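Local structure of Slr0280 protein (5H3K) at residues P316-Q320 / A418-S422; L505-M511 / F561-Q566; Q181-A186 / Q241-K247; V104-S108 / L171-W177. The protein is of unknown function but contains a region of the phosphodiester glycosidase family and may therefore act on sugar phosphodiesters. One frame throughout, in Å; residues are numbered along the deposited sequence.

Interaction 1 (P316-Q320 / A418-S422); sequences PTMAQ and AWGPS
Ala319 presents its methyl group to the indole of Trp419, its CB lying 3.5 Å from Trp419 CE3 on an oblique line to the ring. The backbones of the same two residues are joined as well: Ala319 N donates to Trp419 O at 3.0 Å, with a nearly straight N-H...O angle of 165°. The donor stands well above the carbonyl plane; the same oxygen also accepts a bond from a water, which in turn accepts a weak one from Gln320 N. Segment 316-320 lies between strands 307-313 and 323-324, while 418-422 runs from beyond strand 411-415 into the start of strand 422-423. The contact thus brings a connection of the sheet with strand 307-313 against the chain leaving strand 411-415 of another sheet. Met318 completes the packing through the root of its side chain, its CB being 3.5 Å from Trp419 O and 3.8 Å from Gly420 CA. Because CG sits between the backbone N and the carbonyl carbon (chi1 75°) and the chain runs extended from there, the thioether leads away, and SD makes only a distant approach of 4.4 Å to Pro421 CD. At the backbone angles of Gly420 (phi 146°, psi near 180°) a CB would jam against the preceding carbonyl oxygen and clash with Pro421 CD. Leu349 also touches Trp419, and Tyr415 meets the indole edge-to-face.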
loop_
_atom_site.group_PDB
_atom_site.type_symbol
_atom_site.label_atom_id
_atom_site.label_comp_id
_atom_site.label_asym_id
_atom_site.label_seq_id
_atom_site.Cartn_x
_atom_site.Cartn_y
_atom_site.Cartn_z
ATOM N N PRO A 316 12.392 -0.189 -8.108
ATOM C CA PRO A 316 12.342 -1.650 -8.164
ATOM C C PRO A 316 13.714 -2.316 -8.098
ATOM O O PRO A 316 13.785 -3.494 -7.773
ATOM C CB PRO A 316 11.661 -1.927 -9.508
ATOM C CG PRO A 316 10.904 -0.672 -9.815
ATOM C CD PRO A 316 11.773 0.432 -9.290
ATOM N N THR A 317 14.785 -1.582 -8.403
ATOM C CA THR A 317 16.113 -2.188 -8.422
ATOM C C THR A 317 17.171 -1.467 -7.578
ATOM O O THR A 317 18.358 -1.760 -7.695
ATOM C CB THR A 317 16.652 -2.343 -9.876
ATOM O OG1 THR A 317 16.869 -1.051 -10.439
ATOM C CG2 THR A 317 15.656 -3.108 -10.737
ATOM N N MET A 318 16.766 -0.516 -6.743
ATOM C CA MET A 318 17.702 -0.003 -5.751
ATOM C C MET A 318 17.011 0.392 -4.445
ATOM O O MET A 318 15.768 0.480 -4.379
ATOM C CB MET A 318 18.572 1.140 -6.308
ATOM C CG MET A 318 17.890 2.469 -6.450
ATOM S SD MET A 318 19.064 3.749 -6.969
ATOM C CE MET A 318 17.999 5.176 -7.074
ATOM N N ALA A 319 17.821 0.625 -3.415
ATOM C CA ALA A 319 17.313 0.911 -2.070
ATOM C C ALA A 319 16.784 2.332 -1.894
ATOM O O ALA A 319 15.876 2.563 -1.092
ATOM C CB ALA A 319 18.386 0.626 -1.028
ATOM N N GLN A 320 17.354 3.286 -2.616
ATOM C CA GLN A 320 16.954 4.670 -2.452
ATOM C C GLN A 320 15.726 5.036 -3.281
ATOM O O GLN A 320 15.687 4.849 -4.507
ATOM C CB GLN A 320 18.107 5.638 -2.752
ATOM C CG GLN A 320 17.685 7.115 -2.651
ATOM C CD GLN A 320 18.854 8.075 -2.705
ATOM O OE1 GLN A 320 19.549 8.168 -3.717
ATOM N NE2 GLN A 320 19.075 8.803 -1.617
ATOM N N ALA A 418 22.539 -4.599 -4.181
ATOM C CA ALA A 418 21.124 -4.360 -3.853
ATOM C C ALA A 418 20.835 -2.920 -3.402
ATOM O O ALA A 418 19.726 -2.408 -3.595
ATOM C CB ALA A 418 20.628 -5.364 -2.810
ATOM N N TRP A 419 21.821 -2.261 -2.795
ATOM C CA TRP A 419 21.680 -0.870 -2.381
ATOM C C TRP A 419 21.520 0.044 -3.588
ATOM O O TRP A 419 20.750 1.001 -3.562
ATOM C CB TRP A 419 22.910 -0.448 -1.572
ATOM C CG TRP A 419 22.907 0.960 -1.021
ATOM C CD1 TRP A 419 23.659 2.017 -1.455
ATOM C CD2 TRP A 419 22.144 1.442 0.092
ATOM N NE1 TRP A 419 23.404 3.129 -0.685
ATOM C CE2 TRP A 419 22.489 2.799 0.273
ATOM C CE3 TRP A 419 21.207 0.856 0.951
ATOM C CZ2 TRP A 419 21.915 3.582 1.287
ATOM C CZ3 TRP A 419 20.642 1.640 1.952
ATOM C CH2 TRP A 419 20.997 2.983 2.112
ATOM N N GLY A 420 22.261 -0.265 -4.647
ATOM C CA GLY A 420 22.312 0.574 -5.828
ATOM C C GLY A 420 23.704 0.525 -6.438
ATOM O O GLY A 420 24.559 -0.251 -5.995
ATOM N N PRO A 421 23.927 1.329 -7.482
ATOM C CA PRO A 421 25.230 1.430 -8.149
ATOM C C PRO A 421 26.271 2.192 -7.331
ATOM O O PRO A 421 27.463 1.999 -7.567
ATOM C CB PRO A 421 24.902 2.213 -9.432
ATOM C CG PRO A 421 23.452 1.919 -9.688
ATOM C CD PRO A 421 22.844 1.901 -8.302
ATOM N N SER A 422 25.847 3.025 -6.386
ATOM C CA SER A 422 26.816 3.818 -5.626
ATOM C C SER A 422 26.475 3.987 -4.149
ATOM O O SER A 422 25.349 3.726 -3.721
ATOM C CB SER A 422 27.016 5.195 -6.279
ATOM O OG SER A 422 26.017 6.107 -5.860
HETATM O O HOH W 1 20.525 3.537 -3.586
#

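Interaction 2 (L505-M511 / F561-Q566); sequences LIDQGRM and FAQILQ
Leu505 and Ile506 reach the helix with their outermost methyls. Leu505 CD1 meets two helix residues, 3.6 Å from Leu565 CD1 and 3.8 Å from Phe561 CD2, and the leucine crosses each of these side chains at about a right angle. Nearer the backbone, Leu505 CB approaches Ala562 CB at 4.2 Å, a separation that the small alanine permits. Ile506 CD1 lies against the helix backbone itself, 3.6 Å from Ala562 O and 3.9 Å from Leu565 CB; that carbonyl already accepts the helical bond from Gln566 N, so the methyl covers a polar group that is satisfied. On the adjoining strand, Met511 bends at chi2 (-67°) and again at chi3, which brings SD to 4.1 Å from Ala562 CB and carries CE to 3.3 Å from Gln566 OE1. The Gln566 side chain runs across the methionine at about a right angle. No hydrogen bond links the two segments.

Behind these contacts, the strand geometry accounts for how the side chains are directed. Leu505 and Ile506 both face Ala573 of the neighbouring strand 572-576, a classic beta bulge, consistent with two consecutive residues both directing their CB toward the helix. Asp507 to Arg510 forms a type I' turn, closed by paired backbone bonds between those two residues, and it returns the chain so that Met511 joins the same side. The axes of strand 505-507 and helix 561-566 pass 8.3 Å apart at 44°. The result is a helix packed on one face of an antiparallel sheet, an alpha+beta arrangement, both segments belonging to the phosphodiester glycosidase family region.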
loop_
_atom_site.group_PDB
_atom_site.type_symbol
_atom_site.label_atom_id
_atom_site.label_comp_id
_atom_site.label_asym_id
_atom_site.label_seq_id
_atom_site.Cartn_x
_atom_site.Cartn_y
_atom_site.Cartn_z
ATOM N N LEU A 505 3.069 -6.649 17.697
ATOM C CA LEU A 505 1.911 -6.325 18.547
ATOM C C LEU A 505 1.286 -7.564 19.183
ATOM O O LEU A 505 0.963 -7.562 20.376
ATOM C CB LEU A 505 0.848 -5.548 17.765
ATOM C CG LEU A 505 1.276 -4.178 17.239
ATOM C CD1 LEU A 505 0.162 -3.567 16.396
ATOM C CD2 LEU A 505 1.643 -3.249 18.398
ATOM N N ILE A 506 1.097 -8.612 18.387
ATOM C CA ILE A 506 0.480 -9.843 18.884
ATOM C C ILE A 506 1.327 -11.054 18.495
ATOM O O ILE A 506 1.808 -11.149 17.358
ATOM C CB ILE A 506 -0.962 -10.006 18.335
ATOM C CG1 ILE A 506 -1.802 -8.761 18.658
ATOM C CG2 ILE A 506 -1.614 -11.274 18.896
ATOM C CD1 ILE A 506 -3.218 -8.785 18.096
ATOM N N ASP A 507 1.516 -11.979 19.433
ATOM C CA ASP A 507 2.305 -13.178 19.159
ATOM C C ASP A 507 1.660 -14.390 19.820
ATOM O O ASP A 507 1.490 -14.415 21.044
ATOM C CB ASP A 507 3.744 -13.009 19.648
ATOM C CG ASP A 507 4.661 -14.117 19.150
ATOM O OD1 ASP A 507 4.704 -15.189 19.783
ATOM O OD2 ASP A 507 5.343 -13.910 18.125
ATOM N N GLN A 508 1.288 -15.373 19.000
ATOM C CA GLN A 508 0.570 -16.571 19.448
ATOM C C GLN A 508 -0.607 -16.206 20.336
ATOM O O GLN A 508 -0.760 -16.758 21.428
ATOM C CB GLN A 508 1.507 -17.538 20.187
ATOM C CG GLN A 508 2.886 -17.720 19.534
ATOM C CD GLN A 508 2.866 -18.487 18.208
ATOM O OE1 GLN A 508 1.993 -18.288 17.357
ATOM N NE2 GLN A 508 3.851 -19.361 18.029
ATOM N N GLY A 509 -1.409 -15.246 19.874
ATOM C CA GLY A 509 -2.618 -14.841 20.563
ATOM C C GLY A 509 -2.423 -13.869 21.706
ATOM O O GLY A 509 -3.402 -13.333 22.225
ATOM N N ARG A 510 -1.183 -13.635 22.121
ATOM C CA ARG A 510 -0.990 -12.730 23.248
ATOM C C ARG A 510 -0.446 -11.344 22.891
ATOM O O ARG A 510 0.277 -11.164 21.900
ATOM C CB ARG A 510 -0.211 -13.387 24.406
ATOM C CG ARG A 510 1.234 -13.744 24.132
ATOM C CD ARG A 510 1.968 -14.080 25.443
ATOM N NE ARG A 510 2.159 -12.894 26.281
ATOM C CZ ARG A 510 3.309 -12.234 26.406
ATOM N NH1 ARG A 510 4.394 -12.653 25.763
ATOM N NH2 ARG A 510 3.377 -11.155 27.183
ATOM N N MET A 511 -0.831 -10.363 23.702
ATOM C CA MET A 511 -0.419 -8.983 23.487
ATOM C C MET A 511 1.016 -8.861 23.935
ATOM O O MET A 511 1.334 -9.149 25.090
ATOM C CB MET A 511 -1.301 -8.042 24.299
ATOM C CG MET A 511 -2.762 -8.161 23.970
ATOM S SD MET A 511 -3.117 -7.579 22.296
ATOM C CE MET A 511 -4.613 -6.618 22.612
ATOM N N PHE A 561 -4.489 -0.064 18.605
ATOM C CA PHE A 561 -4.352 -0.785 17.348
ATOM C C PHE A 561 -4.184 -2.286 17.612
ATOM O O PHE A 561 -4.770 -3.102 16.910
ATOM C CB PHE A 561 -3.185 -0.221 16.519
ATOM C CG PHE A 561 -3.154 -0.713 15.087
ATOM C CD1 PHE A 561 -4.322 -0.785 14.332
ATOM C CD2 PHE A 561 -1.948 -1.081 14.496
ATOM C CE1 PHE A 561 -4.302 -1.242 13.002
ATOM C CE2 PHE A 561 -1.910 -1.521 13.174
ATOM C CZ PHE A 561 -3.086 -1.610 12.423
ATOM N N ALA A 562 -3.410 -2.646 18.638
ATOM C CA ALA A 562 -3.287 -4.052 19.045
ATOM C C ALA A 562 -4.644 -4.653 19.413
ATOM O O ALA A 562 -4.949 -5.794 19.054
ATOM C CB ALA A 562 -2.310 -4.192 20.191
ATOM N N GLN A 563 -5.464 -3.883 20.117
ATOM C CA GLN A 563 -6.804 -4.338 20.459
ATOM C C GLN A 563 -7.668 -4.487 19.218
ATOM O O GLN A 563 -8.438 -5.445 19.101
ATOM C CB GLN A 563 -7.442 -3.385 21.477
ATOM C CG GLN A 563 -6.700 -3.345 22.815
ATOM C CD GLN A 563 -7.303 -2.362 23.808
ATOM O OE1 GLN A 563 -8.018 -1.432 23.431
ATOM N NE2 GLN A 563 -7.012 -2.565 25.088
ATOM N N ILE A 564 -7.544 -3.545 18.286
ATOM C CA ILE A 564 -8.265 -3.646 17.018
ATOM C C ILE A 564 -7.922 -4.948 16.290
ATOM O O ILE A 564 -8.813 -5.659 15.817
ATOM C CB ILE A 564 -7.981 -2.416 16.102
ATOM C CG1 ILE A 564 -8.719 -1.176 16.642
ATOM C CG2 ILE A 564 -8.397 -2.705 14.662
ATOM C CD1 ILE A 564 -8.242 0.158 16.057
ATOM N N LEU A 565 -6.634 -5.264 16.221
ATOM C CA LEU A 565 -6.160 -6.450 15.506
ATOM C C LEU A 565 -6.598 -7.732 16.208
ATOM O O LEU A 565 -6.946 -8.710 15.557
ATOM C CB LEU A 565 -4.630 -6.420 15.365
ATOM C CG LEU A 565 -4.117 -5.296 14.446
ATOM C CD1 LEU A 565 -2.643 -5.040 14.689
ATOM C CD2 LEU A 565 -4.389 -5.600 12.977
ATOM N N GLN A 566 -6.579 -7.722 17.537
ATOM C CA GLN A 566 -7.103 -8.852 18.299
ATOM C C GLN A 566 -8.581 -9.078 17.971
ATOM O O GLN A 566 -9.006 -10.212 17.753
ATOM C CB GLN A 566 -6.900 -8.611 19.796
ATOM C CG GLN A 566 -7.351 -9.749 20.680
ATOM C CD GLN A 566 -7.045 -9.487 22.142
ATOM O OE1 GLN A 566 -7.328 -8.405 22.667
ATOM N NE2 GLN A 566 -6.447 -10.470 22.803
#

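Interaction 3 (Q181-A186 / Q241-K247); sequences QAREEA and QLPVGYK
Gln181 spends both hydrogens of its amide nitrogen on backbone carbonyls, one in each segment. NE2 donates to Tyr246 O at 2.8 Å across the contact and to Arg183 O at 2.8 Å within its own segment, each acceptor lying close to the amide plane. An extended chain, with CG opposite the backbone N (chi1 179°), carries the amide to where it reaches both carbonyls, while OE1 rests 3.4 Å from Lys247 CA. A leucine in its place has no amide to donate, and the Tyr246 and Arg183 carbonyls would probably be left without this shared partner, the turn and the loop no longer linked through it. The second direct bond is from Leu242 N to Glu184 O, 2.8 Å and nearly straight at 171°. Residues 181-186 form the tip of a two-residue beta hairpin with a type II' turn, closed by paired Ala182-Glu185 backbone bonds; residues 241-247 carry the chain from strand 235-241, in the hairpin's sheet, to strand 247-253 of another. Glu185 and Gln241 form an antiparallel non-hydrogen-bonded pair. One water donates to Glu184 OE2 and accepts from Gly245 N; the Glu184 side chain lies alongside Val244, with OE2 3.7 Å from Val244 CG2. Another water donates to both Glu185 OE2 and Gln241 OE1. Ala186 CB meets Leu242 CD1 at 4.1 Å, and both residues also touch Leu248. Lys247 NZ leads away and donates to Ala267 O.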
loop_
_atom_site.group_PDB
_atom_site.type_symbol
_atom_site.label_atom_id
_atom_site.label_comp_id
_atom_site.label_asym_id
_atom_site.label_seq_id
_atom_site.Cartn_x
_atom_site.Cartn_y
_atom_site.Cartn_z
ATOM N N GLN A 181 -11.268 13.465 -0.702
ATOM C CA GLN A 181 -11.256 14.246 0.533
ATOM C C GLN A 181 -9.867 14.317 1.145
ATOM O O GLN A 181 -9.161 13.306 1.245
ATOM C CB GLN A 181 -12.243 13.688 1.561
ATOM C CG GLN A 181 -12.255 14.473 2.895
ATOM C CD GLN A 181 -13.422 14.107 3.788
ATOM O OE1 GLN A 181 -14.245 13.265 3.436
ATOM N NE2 GLN A 181 -13.499 14.738 4.953
ATOM N N ALA A 182 -9.469 15.521 1.538
ATOM C CA ALA A 182 -8.221 15.719 2.271
ATOM C C ALA A 182 -8.542 16.516 3.505
ATOM O O ALA A 182 -8.836 17.708 3.402
ATOM C CB ALA A 182 -7.187 16.462 1.414
ATOM N N ARG A 183 -8.466 15.870 4.668
ATOM C CA ARG A 183 -8.873 16.503 5.922
ATOM C C ARG A 183 -10.293 17.074 5.780
ATOM O O ARG A 183 -11.217 16.344 5.440
ATOM C CB ARG A 183 -7.859 17.577 6.355
ATOM C CG ARG A 183 -6.525 17.010 6.853
ATOM C CD ARG A 183 -5.434 18.081 6.923
ATOM N NE ARG A 183 -5.289 18.787 5.648
ATOM C CZ ARG A 183 -4.618 18.321 4.591
ATOM N NH1 ARG A 183 -4.025 17.130 4.642
ATOM N NH2 ARG A 183 -4.551 19.040 3.469
ATOM N N GLU A 184 -10.458 18.376 6.006
ATOM C CA GLU A 184 -11.790 18.997 6.004
ATOM C C GLU A 184 -12.290 19.481 4.639
ATOM O O GLU A 184 -13.423 19.983 4.523
ATOM C CB GLU A 184 -11.846 20.146 7.022
ATOM C CG GLU A 184 -11.753 19.690 8.473
ATOM C CD GLU A 184 -10.349 19.283 8.877
ATOM O OE1 GLU A 184 -9.409 20.087 8.701
ATOM O OE2 GLU A 184 -10.184 18.147 9.371
ATOM N N GLU A 185 -11.465 19.322 3.608
ATOM C CA GLU A 185 -11.845 19.710 2.254
ATOM C C GLU A 185 -12.268 18.470 1.477
ATOM O O GLU A 185 -11.546 17.471 1.444
ATOM C CB GLU A 185 -10.672 20.387 1.520
ATOM C CG GLU A 185 -10.279 21.768 2.063
ATOM C CD GLU A 185 -9.047 22.356 1.370
ATOM O OE1 GLU A 185 -8.449 21.678 0.507
ATOM O OE2 GLU A 185 -8.672 23.507 1.691
ATOM N N ALA A 186 -13.429 18.525 0.839
ATOM C CA ALA A 186 -13.848 17.413 0.013
ATOM C C ALA A 186 -14.445 17.937 -1.284
ATOM O O ALA A 186 -14.979 19.050 -1.327
ATOM C CB ALA A 186 -14.845 16.524 0.772
ATOM N N GLN A 241 -16.640 22.165 2.538
ATOM C CA GLN A 241 -15.875 22.417 3.746
ATOM C C GLN A 241 -16.601 21.714 4.901
ATOM O O GLN A 241 -17.714 22.089 5.277
ATOM C CB GLN A 241 -15.773 23.917 4.010
ATOM C CG GLN A 241 -14.909 24.270 5.215
ATOM C CD GLN A 241 -13.423 24.079 4.939
ATOM O OE1 GLN A 241 -12.953 24.335 3.827
ATOM N NE2 GLN A 241 -12.680 23.624 5.949
ATOM N N LEU A 242 -15.977 20.686 5.460
ATOM C CA LEU A 242 -16.647 19.838 6.450
ATOM C C LEU A 242 -16.130 20.066 7.858
ATOM O O LEU A 242 -14.951 20.368 8.044
ATOM C CB LEU A 242 -16.445 18.361 6.094
ATOM C CG LEU A 242 -16.995 17.915 4.740
ATOM C CD1 LEU A 242 -16.603 16.473 4.433
ATOM C CD2 LEU A 242 -18.507 18.087 4.703
ATOM N N PRO A 243 -17.007 19.904 8.859
ATOM C CA PRO A 243 -16.554 19.859 10.252
ATOM C C PRO A 243 -15.529 18.736 10.417
ATOM O O PRO A 243 -15.603 17.722 9.705
ATOM C CB PRO A 243 -17.830 19.509 11.026
ATOM C CG PRO A 243 -18.957 19.936 10.140
ATOM C CD PRO A 243 -18.464 19.734 8.734
ATOM N N VAL A 244 -14.575 18.927 11.321
ATOM C CA VAL A 244 -13.571 17.908 11.606
ATOM C C VAL A 244 -14.239 16.571 11.911
ATOM O O VAL A 244 -15.211 16.520 12.655
ATOM C CB VAL A 244 -12.692 18.318 12.801
ATOM C CG1 VAL A 244 -11.884 17.125 13.312
ATOM C CG2 VAL A 244 -11.759 19.472 12.417
ATOM N N GLY A 245 -13.733 15.498 11.312
ATOM C CA GLY A 245 -14.266 14.175 11.571
ATOM C C GLY A 245 -15.310 13.712 10.567
ATOM O O GLY A 245 -15.569 12.516 10.450
ATOM N N TYR A 246 -15.907 14.648 9.833
ATOM C CA TYR A 246 -16.945 14.295 8.862
ATOM C C TYR A 246 -16.378 13.835 7.527
ATOM O O TYR A 246 -15.363 14.343 7.067
ATOM C CB TYR A 246 -17.912 15.463 8.671
ATOM C CG TYR A 246 -18.896 15.558 9.806
ATOM C CD1 TYR A 246 -18.484 15.926 11.080
ATOM C CD2 TYR A 246 -20.236 15.257 9.613
ATOM C CE1 TYR A 246 -19.391 16.003 12.143
ATOM C CE2 TYR A 246 -21.149 15.334 10.661
ATOM C CZ TYR A 246 -20.720 15.705 11.920
ATOM O OH TYR A 246 -21.623 15.776 12.959
ATOM N N LYS A 247 -17.043 12.863 6.916
ATOM C CA LYS A 247 -16.667 12.377 5.594
ATOM C C LYS A 247 -17.887 12.442 4.708
ATOM O O LYS A 247 -18.990 12.667 5.194
ATOM C CB LYS A 247 -16.189 10.926 5.670
ATOM C CG LYS A 247 -15.069 10.679 6.676
ATOM C CD LYS A 247 -14.655 9.205 6.649
ATOM C CE LYS A 247 -14.009 8.770 7.959
ATOM N NZ LYS A 247 -13.652 7.331 7.934
HETATM O O HOH W 2 -11.713 16.023 9.108
HETATM O O HOH W 3 -9.845 24.915 3.650
#

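Interaction 4 (V104-S108 / L171-W177); sequences VQWFS and LSQPAFW
Phe107 and Pro174 come closest in backbone, their CA atoms 5.8 Å apart, and Phe107 adopts left-handed helical angles, phi and psi both near 50°, just after strand 101-105 ends. Two successive aromatic side chains, Trp106 and Phe107, both meet segment 171-177. Pro174 CA stands 3.8 Å from the centroid of the Phe107 ring, close to the ring normal, a CH-pi contact over the face, while its CB makes a second one over the six-membered ring of Trp106, 4.2 Å from that centroid. Phe107 also reaches Leu171, with CZ 3.7 Å from Leu171 CD1, and its CD2 lies over the indole of Trp106. With CG opposite the backbone N, Trp106 extends to Phe176: the rings are nearly parallel, at 19°, but offset, with little of one ring above the other, and CZ2 comes as near as 3.3 Å to Phe176 CD1. An alanine at Phe107 is likely to leave Pro174 CA and Leu171 CD1 facing a gap and to strip one side of the indole of its packing.

Segment 171-177 leads from strand 164-171 of one four-stranded sheet to strand 177-182 of another, so the contact joins the end of strand 101-105, in the N-terminal mixed sheet, to the link between the two; Thr252 OG1, on strand 247-253, accepts from Phe107 N. Ala175 O is buried without a hydrogen-bond partner, but lies at the edge of the Phe107 ring, 3.3 Å from CE2, where weakly positive ring hydrogens may partly compensate. With no hydrogen bond across it, the contact is held by apolar packing and CH-pi contacts, at the cost of burying Trp177 NE1 without a partner.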
loop_
_atom_site.group_PDB
_atom_site.type_symbol
_atom_site.label_atom_id
_atom_site.label_comp_id
_atom_site.label_asym_id
_atom_site.label_seq_id
_atom_site.Cartn_x
_atom_site.Cartn_y
_atom_site.Cartn_z
ATOM N N VAL A 104 -24.267 -4.545 -8.414
ATOM C CA VAL A 104 -23.926 -3.126 -8.344
ATOM C C VAL A 104 -25.193 -2.277 -8.324
ATOM O O VAL A 104 -26.261 -2.737 -8.735
ATOM C CB VAL A 104 -23.023 -2.674 -9.531
ATOM C CG1 VAL A 104 -21.676 -3.433 -9.548
ATOM C CG2 VAL A 104 -23.752 -2.832 -10.872
ATOM N N GLN A 105 -25.073 -1.051 -7.822
ATOM C CA GLN A 105 -26.128 -0.050 -7.954
ATOM C C GLN A 105 -25.537 1.203 -8.582
ATOM O O GLN A 105 -24.508 1.706 -8.128
ATOM C CB GLN A 105 -26.764 0.282 -6.598
ATOM C CG GLN A 105 -27.799 -0.730 -6.114
ATOM C CD GLN A 105 -29.115 -0.674 -6.900
ATOM O OE1 GLN A 105 -29.126 -0.754 -8.132
ATOM N NE2 GLN A 105 -30.232 -0.538 -6.183
ATOM N N TRP A 106 -26.173 1.685 -9.643
ATOM C CA TRP A 106 -25.727 2.900 -10.316
ATOM C C TRP A 106 -26.891 3.466 -11.127
ATOM O O TRP A 106 -27.106 3.086 -12.287
ATOM C CB TRP A 106 -24.501 2.629 -11.212
ATOM C CG TRP A 106 -23.900 3.882 -11.802
ATOM C CD1 TRP A 106 -23.140 4.817 -11.155
ATOM C CD2 TRP A 106 -24.023 4.335 -13.161
ATOM N NE1 TRP A 106 -22.788 5.825 -12.028
ATOM C CE2 TRP A 106 -23.315 5.549 -13.255
ATOM C CE3 TRP A 106 -24.665 3.831 -14.291
ATOM C CZ2 TRP A 106 -23.234 6.259 -14.453
ATOM C CZ3 TRP A 106 -24.577 4.543 -15.479
ATOM C CH2 TRP A 106 -23.870 5.741 -15.550
ATOM N N PHE A 107 -27.635 4.373 -10.496
ATOM C CA PHE A 107 -28.844 4.945 -11.079
ATOM C C PHE A 107 -29.760 3.834 -11.597
ATOM O O PHE A 107 -30.219 3.865 -12.736
ATOM C CB PHE A 107 -28.486 5.934 -12.181
ATOM C CG PHE A 107 -27.683 7.119 -11.695
ATOM C CD1 PHE A 107 -28.305 8.176 -11.047
ATOM C CD2 PHE A 107 -26.310 7.170 -11.882
ATOM C CE1 PHE A 107 -27.575 9.272 -10.598
ATOM C CE2 PHE A 107 -25.571 8.261 -11.433
ATOM C CZ PHE A 107 -26.208 9.312 -10.794
ATOM N N SER A 108 -30.006 2.855 -10.738
ATOM C CA SER A 108 -30.836 1.710 -11.083
ATOM C C SER A 108 -31.898 1.437 -10.018
ATOM O O SER A 108 -31.620 1.504 -8.820
ATOM C CB SER A 108 -29.954 0.476 -11.312
ATOM O OG SER A 108 -28.864 0.424 -10.404
ATOM N N LEU A 171 -30.781 14.958 -11.267
ATOM C CA LEU A 171 -30.116 14.890 -12.563
ATOM C C LEU A 171 -31.090 14.488 -13.663
ATOM O O LEU A 171 -32.062 13.785 -13.403
ATOM C CB LEU A 171 -29.002 13.850 -12.509
ATOM C CG LEU A 171 -27.976 14.027 -11.391
ATOM C CD1 LEU A 171 -27.032 12.826 -11.356
ATOM C CD2 LEU A 171 -27.212 15.324 -11.621
ATOM N N SER A 172 -30.807 14.896 -14.900
ATOM C CA SER A 172 -31.646 14.513 -16.036
ATOM C C SER A 172 -31.345 13.097 -16.531
ATOM O O SER A 172 -32.212 12.431 -17.110
ATOM C CB SER A 172 -31.469 15.497 -17.184
ATOM O OG SER A 172 -30.154 15.437 -17.688
ATOM N N GLN A 173 -30.107 12.651 -16.317
ATOM C CA GLN A 173 -29.647 11.335 -16.758
ATOM C C GLN A 173 -28.621 10.844 -15.743
ATOM O O GLN A 173 -28.087 11.648 -14.961
ATOM C CB GLN A 173 -28.979 11.420 -18.139
ATOM C CG GLN A 173 -29.873 11.928 -19.272
ATOM C CD GLN A 173 -30.976 10.944 -19.625
ATOM O OE1 GLN A 173 -30.830 9.737 -19.415
ATOM N NE2 GLN A 173 -32.080 11.451 -20.170
ATOM N N PRO A 174 -28.339 9.534 -15.747
ATOM C CA PRO A 174 -27.235 9.029 -14.922
ATOM C C PRO A 174 -25.943 9.747 -15.281
ATOM O O PRO A 174 -25.782 10.206 -16.422
ATOM C CB PRO A 174 -27.141 7.559 -15.333
ATOM C CG PRO A 174 -28.541 7.201 -15.742
ATOM C CD PRO A 174 -29.049 8.450 -16.452
ATOM N N ALA A 175 -25.031 9.851 -14.322
ATOM C CA ALA A 175 -23.791 10.571 -14.554
ATOM C C ALA A 175 -22.640 9.907 -13.816
ATOM O O ALA A 175 -22.796 9.474 -12.680
ATOM C CB ALA A 175 -23.936 12.030 -14.115
ATOM N N PHE A 176 -21.490 9.812 -14.470
ATOM C CA PHE A 176 -20.293 9.328 -13.795
ATOM C C PHE A 176 -19.848 10.359 -12.763
ATOM O O PHE A 176 -19.985 11.564 -12.980
ATOM C CB PHE A 176 -19.188 9.108 -14.810
ATOM C CG PHE A 176 -19.558 8.149 -15.901
ATOM C CD1 PHE A 176 -20.172 6.942 -15.596
ATOM C CD2 PHE A 176 -19.317 8.461 -17.230
ATOM C CE1 PHE A 176 -20.518 6.041 -16.598
ATOM C CE2 PHE A 176 -19.657 7.561 -18.247
ATOM C CZ PHE A 176 -20.259 6.353 -17.926
ATOM N N TRP A 177 -19.310 9.891 -11.644
ATOM C CA TRP A 177 -18.843 10.805 -10.613
ATOM C C TRP A 177 -17.713 10.189 -9.799
ATOM O O TRP A 177 -17.523 8.966 -9.801
ATOM C CB TRP A 177 -20.010 11.224 -9.701
ATOM C CG TRP A 177 -20.706 10.049 -9.084
ATOM C CD1 TRP A 177 -21.730 9.312 -9.633
ATOM C CD2 TRP A 177 -20.416 9.454 -7.814
ATOM N NE1 TRP A 177 -22.098 8.303 -8.768
ATOM C CE2 TRP A 177 -21.315 8.370 -7.654
ATOM C CE3 TRP A 177 -19.494 9.736 -6.803
ATOM C CZ2 TRP A 177 -21.302 7.567 -6.508
ATOM C CZ3 TRP A 177 -19.488 8.931 -5.669
ATOM C CH2 TRP A 177 -20.385 7.857 -5.535
#

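Following the chain from the N terminus, interaction 4 closes first, joining the end of strand 101-105 to the loop after strand 164-171. Strand 177-182 then leads straight into interaction 3, which brings the hairpin tip at 181-186 against the 241-247 connection between two four-stranded sheets; the centres of these two contacts are 24 Å apart. Interaction 1 follows, closing a loop of about a hundred residues on the opposite side of the chain's centre from both. Interaction 2 comes last, joining strand 504-507 and its hairpin to helix 558-567. All four stand in series, so none nests within or crosses another. Interactions 2 and 3 approach within about 12 Å at their nearest atoms without touching.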